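PDB 4O1S: V-type ATP synthase alpha chain from Thermoplasma volcanium, which is represented in this model by its intein, a compact, mostly beta splicing domain of the Hint (hedgehog/intein) superfamily. Local coordinates for residues 10-15 with 20-25; 35-38 with 43-46; 79-84 with 89-94; 85-90 with 119-124; 97-102 with 106-111. One frame throughout, in Å; residues are numbered along the deposited sequence.

Contact 1: residues 10-15 with 20-25; sequences TPVYLA and IKIKDL
Ile-20 CG2 touches two side chains of 10-15, lying 3.6 Å from Val-12 CG2 and 3.5 Å from Leu-14 CD2. Val-12 and Ile-20 stand side by side on one face and point the same way, whereas Leu-14 comes in at a slant from beyond the strand end. With chi1 at -61°, Val-12 sets CG2 between its own backbone N and carbonyl carbon, the branch that meets Ile-20; the same methyl approaches Leu-25 CD2 at 4.2 Å. The backbones beneath pair through two nearly straight bonds, Val-12 N to Ile-20 O 2.8 Å and Ile-20 N to Val-12 O 3.2 Å. Strands 11-13 and 19-21 thus form a short antiparallel hairpin whose second arm runs straight into helix 22-31, with Lys-21 at the N-cap position. At this junction Thr-10 O takes the N-H of Ile-22 over 2.7 Å, nearly along the C=O axis, tying the first helical turn to the residue before strand 11-13. Beyond the hairpin, Phe-158 covers Val-12 and Ile-52 meets Leu-25. The opposite face is looser. There Pro-11 and Lys-21 form a non-hydrogen-bonded pair, CA to CA 4.2 Å, yet their side chains add little: the extended Lys-21 chain leads away over the exposed side, where NZ has a long, weak ion pair with Glu-9 OE1.

Contact 2: residues 35-38 with 43-46; sequences NIVE and EEII
Glu-44 runs from the backbone of Glu-38 across Val-37 and out to a helix. Its CB lies 4.0 Å from Glu-38 O, and CG comes to 3.5 Å from that same Glu-38 O. CG leaves anti to the backbone N (chi1 -168°) and the chain stays extended, which carries the carboxylate obliquely over Val-37: CD is 3.6 Å and OE2 3.7 Å from Val-37 CG1. At the tip OE1 bridges to Arg-30 NE and is hydrogen-bonded to Tyr-26 OH, so the charge has partners while the shaft rests on a methyl. Next along, Val-37 and Ile-46 lie side by side as a non-hydrogen-bonded pair, and Ile-46 CG2 touches Asn-35 CB at 3.7 Å. Glu-38 and Ile-45 are the hydrogen-bonded pair: Glu-38 N to Ile-45 O and Ile-45 N to Glu-38 O are both 2.8 Å, the former in the carbonyl plane. Their side chains take the other face, where Glu-38 is exposed. Strand 36-40 is an outer strand of a five-stranded antiparallel sheet, strand 61-75 flanks 43-58 on its far side, and helix 22-31 packs over the Val-37 and Ile-46 face through Tyr-26 and Arg-30.

Contact 3: residues 79-84 with 89-94; sequences VRIETI and VSVTPV. With SO4 (sulfate ion), chain F.
Arg-80 curls round the hydroxyl of Ser-90 and then goes on to hold a sulfate ion. NH1 donates to Ser-90 OG over 3.0 Å, slightly tilted from the guanidinium plane, and Arg-80 CD passes 3.3 Å from the same OG. The chain is extended from CG to NE, and the turn about CD-NE (chi4 -109°) brings NH1 back above the serine. NH2 reaches sulfate O3 at 3.0 Å near the edge of the group, while NH1 makes a weaker, longer bond to sulfate O1 in the plane. Ser-7 OG is also hydrogen-bonded to the sulfate, and NE forms a salt bridge with Glu-140, so the guanidinium is gripped from several directions and its rotation is largely fixed. Beneath it Arg-80 and Ser-90 are the non-hydrogen-bonded pair of an antiparallel hairpin. The flanking pairs, Val-79 with Val-91 and Ile-81 with Val-89, carry the backbone bonds; Val-79 N to Val-91 O at 2.6 Å is almost perfectly straight. Their side chains turn to the opposite face: Val-79 CG2 meets Pro-93 CG at 4.1 Å, and the Ile-81 delta methyl faces the two valines more loosely, with Ala-110 and Leu-113 packing against this layer. Strands 77-83 and 88-91 belong to a four-stranded antiparallel sheet of the intein domain. One face of the hairpin is therefore apolar and buried, the other polar; the sulfate, probably from the crystallisation liquor, suggests that the arginine charge can still attract an anion, although Glu-140 probably offsets part of it.

Contact 4: residues 85-90 with 119-124; sequences GGRSVS and IAAVAE
The guanidinium of Arg-87 carries the methyl of Ala-121 over one face, Ala-121 CB lying 3.4 Å from Arg-87 NE and 3.5 Å from Arg-87 CD. At the edge, in the plane of the group, sits a water that accepts from Arg-87 NH2 over 2.9 Å. This water donates in turn to Val-122 O over 2.7 Å. Since Val-122 O lies 4.5 Å from NH2, it is the water that links the two segments in place of a direct hydrogen bond. The other nitrogens are engaged beyond the segments: NH1 forms a salt bridge with Asp-132 and NE donates to Gly-163 O. With NE, NH1 and NH2 all held, the group has little freedom to turn, and the positive charge is probably balanced in part by Asp-132. CG stands anti to the carbonyl carbon (chi1 -62°), and the chain then runs extended to NE, which lets a side chain span backbones whose nearest CA atoms, those of Arg-87 and Ala-121, are 8.4 Å apart. Leu-165 touches Arg-87, Val-89 and Ile-119. Arg-87, just before the outermost strand 88-91, reaches strand 118-122, the other outermost strand of the same four-stranded antiparallel sheet within this chain; this is consistent with a strongly curled sheet, as in the all-beta, horseshoe-like Hint fold of inteins.

Contact 5: residues 97-102 with 106-111; sequences LFVLTE and EEVMAS. With SO4 (sulfate ion), chain G.
Leu-97 N donates to Val-108 O over 2.7 Å, and Val-108 N returns the bond to Leu-97 O over 2.8 Å. Val-99 and Glu-106 repeat the pattern, with Val-99 N to Glu-106 O at 2.7 Å, and between these pairs Phe-98 faces Glu-107 in a non-hydrogen-bonded pair. The hairpin is markedly twisted, its strand axes at 126°. Phe-98 and Glu-107 lie side by side: Glu-107 CG comes within 3.4 Å of Phe-98 CE1, and the carboxylate stands almost perpendicular to the ring, its OE1 in a long, weak ion pair with Lys-96 NZ. His-168 meets the Phe-98 ring with its own. On the reverse face Val-99 CG2 packs obliquely on Val-108 CG1, and Leu-97 CD2 reaches Ala-110 CB at 4.3 Å, with Leu-113 adding to the apolar layer. Toward the turn Thr-101 CG2 crosses the shaft of Glu-106 at about a right angle, 3.7 Å from Glu-106 CG, while Thr-101 OG1 is hydrogen-bonded to Gly-104 O. Outermost in its sheet, strand 104-109 turns the N-H of Met-109 outward, and this donates to sulfate O4 over 2.8 Å; Asn-112 ND2 is also hydrogen-bonded to this sulfate. The chemistry is divided: backbone bonds and aliphatic contacts hold the hairpin together, acidic side chains lie along its exposed strand, and the sulfate, probably from the crystallisation liquor, takes hydrogen bonds from two neutral groups.

Contacts 3 and 4 are buried and share Val-89 and Ser-90; contact 2 lies at the surface, its centre about 19 Å from that of the chain, and contacts 1 and 5 are intermediate. Four contacts are antiparallel hairpins, whereas contact 4 brings the two edges of one sheet together without backbone pairing. Contact 5 adjoins contact 4 through a probable Ala-120 N to Phe-98 O hydrogen bond and contact 3 through Pro-93 and Ser-111. Helix 22-31 connects contacts 1 and 2. In contacts 2, 3 and 4 a charged side chain that takes part has a salt bridge outside the segments; contacts 1 and 5 are held across the hairpin by backbone bonds and aliphatic packing.

Contact 1: residues 10-15 with 20-25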
# COMPACT_ATOMS: atom_id res chain seq x y z
N THR A 10 4.73 -2.16 -6.55
CA THR A 10 3.43 -1.62 -6.22
C THR A 10 3.32 -0.21 -6.76
O THR A 10 4.16 0.64 -6.45
CB THR A 10 3.22 -1.60 -4.69
OG1 THR A 10 3.41 -2.92 -4.16
CG2 THR A 10 1.81 -1.09 -4.34
N PRO A 11 2.29 0.05 -7.58
CA PRO A 11 1.99 1.42 -7.99
C PRO A 11 1.43 2.19 -6.82
O PRO A 11 0.58 1.67 -6.09
CB PRO A 11 0.88 1.24 -9.04
CG PRO A 11 0.93 -0.17 -9.44
CD PRO A 11 1.37 -0.91 -8.20
N VAL A 12 1.90 3.41 -6.65
CA VAL A 12 1.21 4.36 -5.81
C VAL A 12 0.68 5.47 -6.70
O VAL A 12 1.18 5.66 -7.81
CB VAL A 12 2.12 4.92 -4.75
CG1 VAL A 12 2.58 3.79 -3.90
CG2 VAL A 12 3.29 5.56 -5.39
N TYR A 13 -0.35 6.18 -6.24
CA TYR A 13 -1.03 7.16 -7.09
C TYR A 13 -0.78 8.57 -6.57
O TYR A 13 -1.25 8.93 -5.48
CB TYR A 13 -2.52 6.81 -7.21
CG TYR A 13 -2.68 5.45 -7.85
CD1 TYR A 13 -2.75 5.31 -9.24
CD2 TYR A 13 -2.66 4.28 -7.08
CE1 TYR A 13 -2.85 4.07 -9.84
CE2 TYR A 13 -2.76 3.03 -7.67
CZ TYR A 13 -2.85 2.93 -9.05
OH TYR A 13 -2.94 1.69 -9.67
N LEU A 14 0.00 9.34 -7.31
CA LEU A 14 0.29 10.73 -6.92
C LEU A 14 -0.82 11.64 -7.41
O LEU A 14 -1.50 11.35 -8.41
CB LEU A 14 1.59 11.26 -7.47
CG LEU A 14 2.91 10.51 -7.37
CD1 LEU A 14 3.08 9.89 -6.02
CD2 LEU A 14 2.97 9.49 -8.48
N ALA A 15 -0.98 12.76 -6.71
CA ALA A 15 -2.08 13.67 -6.95
C ALA A 15 -1.94 14.39 -8.29
O ALA A 15 -2.92 14.85 -8.86
CB ALA A 15 -2.20 14.66 -5.82
N ILE A 20 3.37 5.73 -10.21
CA ILE A 20 4.75 5.35 -10.06
C ILE A 20 4.90 4.14 -9.14
O ILE A 20 4.18 3.99 -8.13
CB ILE A 20 5.59 6.55 -9.53
CG1 ILE A 20 7.08 6.28 -9.69
CG2 ILE A 20 5.29 6.86 -8.07
CD1 ILE A 20 7.92 7.45 -9.27
N LYS A 21 5.80 3.24 -9.52
CA LYS A 21 6.10 2.08 -8.71
C LYS A 21 6.84 2.56 -7.48
O LYS A 21 7.73 3.41 -7.58
CB LYS A 21 6.99 1.12 -9.49
CG LYS A 21 6.29 0.39 -10.62
CD LYS A 21 7.25 -0.55 -11.28
CE LYS A 21 6.91 -0.79 -12.73
NZ LYS A 21 8.14 -1.22 -13.42
N ILE A 22 6.48 2.02 -6.31
CA ILE A 22 7.08 2.49 -5.06
C ILE A 22 8.62 2.37 -5.04
O ILE A 22 9.31 3.24 -4.52
CB ILE A 22 6.42 1.85 -3.82
CG1 ILE A 22 6.83 2.59 -2.55
CG2 ILE A 22 6.74 0.35 -3.73
CD1 ILE A 22 5.81 2.42 -1.36
N LYS A 23 9.17 1.34 -5.65
CA LYS A 23 10.61 1.20 -5.65
C LYS A 23 11.30 2.30 -6.46
O LYS A 23 12.41 2.72 -6.13
CB LYS A 23 11.03 -0.18 -6.15
CG LYS A 23 10.93 -0.35 -7.65
CD LYS A 23 11.28 -1.77 -8.01
CE LYS A 23 11.22 -2.00 -9.51
NZ LYS A 23 11.79 -0.83 -10.21
N ASP A 24 10.63 2.79 -7.50
CA ASP A 24 11.20 3.86 -8.32
C ASP A 24 11.14 5.19 -7.59
O ASP A 24 12.10 5.98 -7.61
CB ASP A 24 10.50 3.95 -9.67
CG ASP A 24 10.72 2.72 -10.53
OD1 ASP A 24 11.74 2.02 -10.30
OD2 ASP A 24 9.88 2.44 -11.42
N LEU A 25 9.99 5.43 -6.96
CA LEU A 25 9.77 6.62 -6.16
C LEU A 25 10.82 6.70 -5.05
O LEU A 25 11.46 7.73 -4.84
CB LEU A 25 8.38 6.56 -5.54
CG LEU A 25 8.11 7.59 -4.44
CD1 LEU A 25 8.30 8.99 -5.01
CD2 LEU A 25 6.73 7.42 -3.88

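Contact 2: residues 35-38 with 43-46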
# COMPACT_ATOMS: atom_id res chain seq x y z
N ASN A 35 16.86 15.73 0.95
CA ASN A 35 16.24 14.75 1.84
C ASN A 35 17.22 14.17 2.83
O ASN A 35 18.43 14.26 2.64
CB ASN A 35 15.59 13.59 1.07
CG ASN A 35 14.43 14.04 0.19
OD1 ASN A 35 13.82 15.10 0.41
ND2 ASN A 35 14.11 13.23 -0.82
N ILE A 36 16.69 13.56 3.88
CA ILE A 36 17.56 12.91 4.84
C ILE A 36 17.34 11.40 4.84
O ILE A 36 16.20 10.92 4.94
CB ILE A 36 17.40 13.50 6.24
CG1 ILE A 36 17.64 15.01 6.19
CG2 ILE A 36 18.38 12.89 7.21
CD1 ILE A 36 17.66 15.70 7.55
N VAL A 37 18.44 10.66 4.68
CA VAL A 37 18.34 9.20 4.59
C VAL A 37 18.95 8.60 5.80
O VAL A 37 20.10 8.88 6.13
CB VAL A 37 19.07 8.62 3.37
CG1 VAL A 37 19.03 7.10 3.41
CG2 VAL A 37 18.43 9.13 2.09
N GLU A 38 18.17 7.78 6.48
CA GLU A 38 18.65 7.14 7.69
C GLU A 38 18.57 5.63 7.58
O GLU A 38 17.50 5.06 7.36
CB GLU A 38 17.89 7.67 8.89
CG GLU A 38 18.79 8.48 9.72
CD GLU A 38 18.07 9.60 10.40
OE1 GLU A 38 16.85 9.43 10.60
OE2 GLU A 38 18.73 10.63 10.73
N GLU A 43 16.96 -1.95 7.54
CA GLU A 43 15.91 -0.98 7.29
C GLU A 43 16.49 0.36 6.91
O GLU A 43 17.61 0.71 7.29
CB GLU A 43 15.05 -0.81 8.52
CG GLU A 43 14.39 -2.06 8.96
CD GLU A 43 13.61 -1.85 10.22
OE1 GLU A 43 14.12 -1.14 11.11
OE2 GLU A 43 12.48 -2.37 10.32
N GLU A 44 15.70 1.13 6.17
CA GLU A 44 16.13 2.45 5.75
C GLU A 44 14.94 3.38 5.58
O GLU A 44 13.84 2.97 5.14
CB GLU A 44 16.90 2.37 4.44
CG GLU A 44 17.60 3.66 4.12
CD GLU A 44 18.40 3.58 2.84
OE1 GLU A 44 17.79 3.63 1.74
OE2 GLU A 44 19.64 3.45 2.94
N ILE A 45 15.15 4.64 5.94
CA ILE A 45 14.10 5.64 5.87
C ILE A 45 14.55 6.92 5.15
O ILE A 45 15.69 7.40 5.32
CB ILE A 45 13.57 5.98 7.27
CG1 ILE A 45 12.86 4.76 7.85
CG2 ILE A 45 12.61 7.13 7.23
CD1 ILE A 45 12.86 4.73 9.37
N ILE A 46 13.65 7.47 4.34
CA ILE A 46 13.92 8.75 3.76
C ILE A 46 12.92 9.73 4.32
O ILE A 46 11.70 9.49 4.31
CB ILE A 46 13.84 8.77 2.23
CG1 ILE A 46 14.54 7.56 1.61
CG2 ILE A 46 14.42 10.09 1.69
CD1 ILE A 46 14.22 7.44 0.13

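Contact 3: residues 79-84 with 89-94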
# COMPACT_ATOMS: atom_id res chain seq x y z
N VAL A 79 2.74 -11.92 0.29
CA VAL A 79 1.42 -12.44 -0.05
C VAL A 79 0.92 -11.73 -1.30
O VAL A 79 0.80 -10.50 -1.33
CB VAL A 79 0.44 -12.17 1.08
CG1 VAL A 79 -0.90 -12.84 0.78
CG2 VAL A 79 1.05 -12.63 2.42
N ARG A 80 0.65 -12.49 -2.36
CA ARG A 80 0.23 -11.89 -3.62
C ARG A 80 -1.24 -12.16 -3.76
O ARG A 80 -1.69 -13.31 -3.69
CB ARG A 80 1.00 -12.47 -4.80
CG ARG A 80 2.46 -12.78 -4.47
CD ARG A 80 3.29 -12.63 -5.70
NE ARG A 80 4.72 -12.90 -5.50
CZ ARG A 80 5.67 -11.96 -5.53
NH1 ARG A 80 5.34 -10.68 -5.71
NH2 ARG A 80 6.96 -12.31 -5.38
N ILE A 81 -2.00 -11.09 -3.93
CA ILE A 81 -3.45 -11.16 -3.94
C ILE A 81 -4.01 -10.73 -5.28
O ILE A 81 -3.63 -9.69 -5.84
CB ILE A 81 -4.03 -10.23 -2.88
CG1 ILE A 81 -3.46 -10.59 -1.52
CG2 ILE A 81 -5.56 -10.29 -2.89
CD1 ILE A 81 -3.51 -9.46 -0.53
N GLU A 82 -4.95 -11.51 -5.78
CA GLU A 82 -5.59 -11.19 -7.03
C GLU A 82 -7.10 -11.31 -6.88
O GLU A 82 -7.62 -12.29 -6.31
CB GLU A 82 -5.10 -12.15 -8.07
CG GLU A 82 -4.99 -11.60 -9.41
CD GLU A 82 -3.99 -12.39 -10.15
OE1 GLU A 82 -4.34 -12.93 -11.22
OE2 GLU A 82 -2.85 -12.51 -9.62
N THR A 83 -7.82 -10.32 -7.40
CA THR A 83 -9.28 -10.29 -7.28
C THR A 83 -9.94 -10.68 -8.58
O THR A 83 -9.31 -10.67 -9.64
CB THR A 83 -9.78 -8.89 -6.92
OG1 THR A 83 -9.42 -7.98 -7.98
CG2 THR A 83 -9.16 -8.41 -5.62
N ILE A 84 -11.22 -11.00 -8.51
CA ILE A 84 -11.95 -11.35 -9.71
C ILE A 84 -11.91 -10.19 -10.68
O ILE A 84 -11.75 -10.38 -11.87
CB ILE A 84 -13.39 -11.66 -9.39
CG1 ILE A 84 -13.44 -12.73 -8.32
CG2 ILE A 84 -14.12 -12.07 -10.64
CD1 ILE A 84 -14.61 -13.60 -8.39
N VAL A 89 -2.11 -6.87 -5.55
CA VAL A 89 -1.03 -6.26 -4.80
C VAL A 89 -0.27 -7.40 -4.09
O VAL A 89 -0.86 -8.40 -3.69
CB VAL A 89 -1.55 -5.20 -3.84
CG1 VAL A 89 -2.42 -5.84 -2.75
CG2 VAL A 89 -0.41 -4.38 -3.23
N SER A 90 1.05 -7.27 -3.99
CA SER A 90 1.84 -8.22 -3.22
C SER A 90 2.28 -7.47 -1.97
O SER A 90 2.83 -6.35 -2.05
CB SER A 90 3.06 -8.73 -4.00
OG SER A 90 2.69 -9.43 -5.19
N VAL A 91 1.99 -8.04 -0.81
CA VAL A 91 2.33 -7.36 0.42
C VAL A 91 2.92 -8.32 1.44
O VAL A 91 2.91 -9.54 1.29
CB VAL A 91 1.12 -6.63 1.06
CG1 VAL A 91 0.55 -5.57 0.10
CG2 VAL A 91 0.05 -7.64 1.44
N THR A 92 3.44 -7.70 2.47
CA THR A 92 3.97 -8.37 3.62
C THR A 92 2.81 -9.09 4.34
O THR A 92 1.69 -8.60 4.32
CB THR A 92 4.59 -7.25 4.48
OG1 THR A 92 6.02 -7.32 4.41
CG2 THR A 92 4.09 -7.29 5.87
N PRO A 93 3.07 -10.26 4.96
CA PRO A 93 2.00 -11.01 5.64
C PRO A 93 1.25 -10.24 6.71
O PRO A 93 0.04 -10.50 6.85
CB PRO A 93 2.74 -12.18 6.27
CG PRO A 93 3.88 -12.41 5.39
CD PRO A 93 4.30 -11.05 4.85
N VAL A 94 1.92 -9.32 7.43
CA VAL A 94 1.27 -8.55 8.49
C VAL A 94 0.51 -7.31 7.99
O VAL A 94 -0.25 -6.70 8.75
CB VAL A 94 2.23 -8.14 9.65
CG1 VAL A 94 2.70 -9.35 10.40
CG2 VAL A 94 3.41 -7.36 9.15
S SO4 F . 9.29 -9.12 -6.34
O1 SO4 F . 7.90 -8.66 -6.34
O2 SO4 F . 10.09 -8.38 -5.36
O3 SO4 F . 9.33 -10.55 -6.02
O4 SO4 F . 9.90 -8.91 -7.66

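Contact 4: residues 85-90 with 119-124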
# COMPACT_ATOMS: atom_id res chain seq x y z
N GLY A 85 -12.01 -8.98 -10.13
CA GLY A 85 -11.98 -7.78 -10.94
C GLY A 85 -10.64 -7.38 -11.51
O GLY A 85 -10.50 -6.27 -12.06
N GLY A 86 -9.63 -8.25 -11.38
CA GLY A 86 -8.32 -7.99 -11.98
C GLY A 86 -7.44 -7.06 -11.18
O GLY A 86 -6.55 -6.43 -11.71
N ARG A 87 -7.70 -6.96 -9.88
CA ARG A 87 -6.89 -6.12 -9.02
C ARG A 87 -5.85 -6.96 -8.31
O ARG A 87 -6.09 -8.13 -8.00
CB ARG A 87 -7.76 -5.43 -7.98
CG ARG A 87 -8.79 -4.52 -8.59
CD ARG A 87 -9.54 -3.77 -7.52
NE ARG A 87 -10.25 -2.67 -8.13
CZ ARG A 87 -11.43 -2.79 -8.72
NH1 ARG A 87 -12.05 -3.97 -8.75
NH2 ARG A 87 -11.99 -1.73 -9.26
N SER A 88 -4.68 -6.37 -8.07
CA SER A 88 -3.59 -7.11 -7.44
C SER A 88 -2.66 -6.25 -6.59
O SER A 88 -2.45 -5.05 -6.86
CB SER A 88 -2.78 -7.87 -8.48
OG SER A 88 -2.00 -6.97 -9.23
N VAL A 89 -2.11 -6.87 -5.55
CA VAL A 89 -1.03 -6.26 -4.80
C VAL A 89 -0.27 -7.40 -4.09
O VAL A 89 -0.86 -8.40 -3.69
CB VAL A 89 -1.55 -5.20 -3.84
CG1 VAL A 89 -2.42 -5.84 -2.75
CG2 VAL A 89 -0.41 -4.38 -3.23
N SER A 90 1.05 -7.27 -3.99
CA SER A 90 1.84 -8.22 -3.22
C SER A 90 2.28 -7.47 -1.97
O SER A 90 2.83 -6.35 -2.05
CB SER A 90 3.06 -8.73 -4.00
OG SER A 90 2.69 -9.43 -5.19
N ILE A 119 -12.45 -7.46 -0.79
CA ILE A 119 -11.56 -6.45 -0.27
C ILE A 119 -11.86 -5.09 -0.85
O ILE A 119 -12.40 -4.98 -1.94
CB ILE A 119 -10.06 -6.82 -0.41
CG1 ILE A 119 -9.64 -6.90 -1.87
CG2 ILE A 119 -9.78 -8.15 0.27
CD1 ILE A 119 -8.12 -7.09 -2.00
N ALA A 120 -11.53 -4.07 -0.07
CA ALA A 120 -11.82 -2.69 -0.42
C ALA A 120 -10.90 -2.17 -1.53
O ALA A 120 -9.67 -2.27 -1.45
CB ALA A 120 -11.70 -1.81 0.83
N ALA A 121 -11.52 -1.63 -2.56
CA ALA A 121 -10.83 -1.02 -3.67
C ALA A 121 -11.52 0.30 -3.94
O ALA A 121 -12.61 0.54 -3.43
CB ALA A 121 -10.91 -1.91 -4.87
N VAL A 122 -10.91 1.15 -4.76
CA VAL A 122 -11.53 2.40 -5.14
C VAL A 122 -11.80 2.46 -6.65
O VAL A 122 -10.90 2.22 -7.45
CB VAL A 122 -10.63 3.54 -4.74
CG1 VAL A 122 -11.16 4.85 -5.28
CG2 VAL A 122 -10.55 3.59 -3.25
N ALA A 123 -13.03 2.77 -7.03
CA ALA A 123 -13.40 2.89 -8.44
C ALA A 123 -12.72 4.09 -9.15
O ALA A 123 -12.59 5.18 -8.57
CB ALA A 123 -14.91 2.98 -8.57
N GLU A 124 -12.32 3.90 -10.40
CA GLU A 124 -11.68 4.96 -11.18
C GLU A 124 -12.65 6.09 -11.51
O GLU A 124 -12.28 7.26 -11.54
CB GLU A 124 -11.11 4.40 -12.48
CG GLU A 124 -10.53 3.00 -12.34
CD GLU A 124 -9.17 2.86 -13.02
OE1 GLU A 124 -8.90 3.62 -13.98
OE2 GLU A 124 -8.37 2.00 -12.58
O HOH W 1 -10.35 0.67 -9.55

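Contact 5: residues 97-102 with 106-111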
# COMPACT_ATOMS: atom_id res chain seq x y z
N LEU A 97 -5.69 -5.52 4.90
CA LEU A 97 -6.66 -5.12 3.89
C LEU A 97 -7.97 -4.90 4.63
O LEU A 97 -8.10 -5.27 5.80
CB LEU A 97 -6.82 -6.19 2.81
CG LEU A 97 -5.70 -6.64 1.84
CD1 LEU A 97 -5.35 -5.57 0.86
CD2 LEU A 97 -4.42 -7.11 2.55
N PHE A 98 -8.93 -4.29 3.95
CA PHE A 98 -10.25 -4.09 4.53
C PHE A 98 -11.24 -5.05 3.89
O PHE A 98 -11.32 -5.14 2.66
CB PHE A 98 -10.71 -2.66 4.31
CG PHE A 98 -9.98 -1.67 5.15
CD1 PHE A 98 -10.28 -1.55 6.51
CD2 PHE A 98 -8.97 -0.88 4.60
CE1 PHE A 98 -9.60 -0.65 7.32
CE2 PHE A 98 -8.27 0.03 5.38
CZ PHE A 98 -8.58 0.15 6.74
N VAL A 99 -11.99 -5.76 4.73
CA VAL A 99 -12.95 -6.75 4.22
C VAL A 99 -14.38 -6.43 4.60
O VAL A 99 -14.69 -6.18 5.76
CB VAL A 99 -12.62 -8.17 4.72
CG1 VAL A 99 -13.61 -9.18 4.17
CG2 VAL A 99 -11.26 -8.54 4.27
N LEU A 100 -15.25 -6.48 3.60
CA LEU A 100 -16.67 -6.34 3.83
C LEU A 100 -17.26 -7.66 4.32
O LEU A 100 -17.35 -8.61 3.56
CB LEU A 100 -17.36 -5.92 2.54
CG LEU A 100 -18.88 -5.88 2.60
CD1 LEU A 100 -19.38 -4.91 3.67
CD2 LEU A 100 -19.41 -5.51 1.23
N THR A 101 -17.64 -7.72 5.59
CA THR A 101 -18.31 -8.91 6.14
C THR A 101 -19.79 -8.61 6.40
O THR A 101 -20.23 -7.46 6.35
CB THR A 101 -17.66 -9.33 7.48
OG1 THR A 101 -18.04 -8.43 8.52
CG2 THR A 101 -16.16 -9.27 7.37
N GLU A 102 -20.56 -9.66 6.69
CA GLU A 102 -21.97 -9.54 7.08
C GLU A 102 -22.19 -8.57 8.24
O GLU A 102 -23.26 -8.01 8.40
CB GLU A 102 -22.48 -10.91 7.50
CG GLU A 102 -23.93 -11.19 7.17
CD GLU A 102 -24.21 -12.68 7.03
OE1 GLU A 102 -23.28 -13.49 7.24
OE2 GLU A 102 -25.37 -13.05 6.71
N GLU A 106 -14.06 -5.07 8.29
CA GLU A 106 -12.95 -5.21 9.23
C GLU A 106 -11.60 -5.30 8.59
O GLU A 106 -11.49 -5.66 7.42
CB GLU A 106 -13.17 -6.38 10.17
CG GLU A 106 -13.71 -7.59 9.50
CD GLU A 106 -14.30 -8.54 10.52
OE1 GLU A 106 -13.83 -9.71 10.57
OE2 GLU A 106 -15.23 -8.11 11.26
N GLU A 107 -10.59 -4.91 9.37
CA GLU A 107 -9.20 -4.99 8.94
C GLU A 107 -8.76 -6.45 9.04
O GLU A 107 -9.07 -7.13 10.01
CB GLU A 107 -8.31 -4.13 9.84
CG GLU A 107 -8.73 -2.68 9.96
CD GLU A 107 -7.80 -1.87 10.88
OE1 GLU A 107 -6.80 -2.44 11.40
OE2 GLU A 107 -8.09 -0.67 11.10
N VAL A 108 -8.06 -6.94 8.03
CA VAL A 108 -7.55 -8.29 8.11
C VAL A 108 -6.13 -8.36 7.58
O VAL A 108 -5.78 -7.67 6.61
CB VAL A 108 -8.47 -9.29 7.37
CG1 VAL A 108 -8.47 -8.97 5.92
CG2 VAL A 108 -7.98 -10.72 7.56
N MET A 109 -5.31 -9.17 8.22
CA MET A 109 -3.94 -9.37 7.79
C MET A 109 -3.94 -10.20 6.55
O MET A 109 -4.73 -11.15 6.39
CB MET A 109 -3.11 -10.05 8.88
CG MET A 109 -2.86 -9.13 10.06
SD MET A 109 -1.52 -9.73 11.07
CE MET A 109 -2.28 -11.24 11.62
N ALA A 110 -3.03 -9.84 5.66
CA ALA A 110 -2.83 -10.59 4.44
C ALA A 110 -2.75 -12.11 4.75
O ALA A 110 -3.34 -12.96 4.06
CB ALA A 110 -1.56 -10.07 3.75
N SER A 111 -2.07 -12.44 5.83
CA SER A 111 -1.94 -13.83 6.22
C SER A 111 -3.24 -14.44 6.74
O SER A 111 -3.30 -15.64 6.94
CB SER A 111 -0.84 -13.99 7.26
OG SER A 111 -1.16 -13.25 8.42
S SO4 G . -6.31 -9.77 11.87
O1 SO4 G . -7.67 -10.29 12.10
O2 SO4 G . -6.32 -8.32 11.69
O3 SO4 G . -5.46 -10.03 13.04
O4 SO4 G . -5.79 -10.44 10.67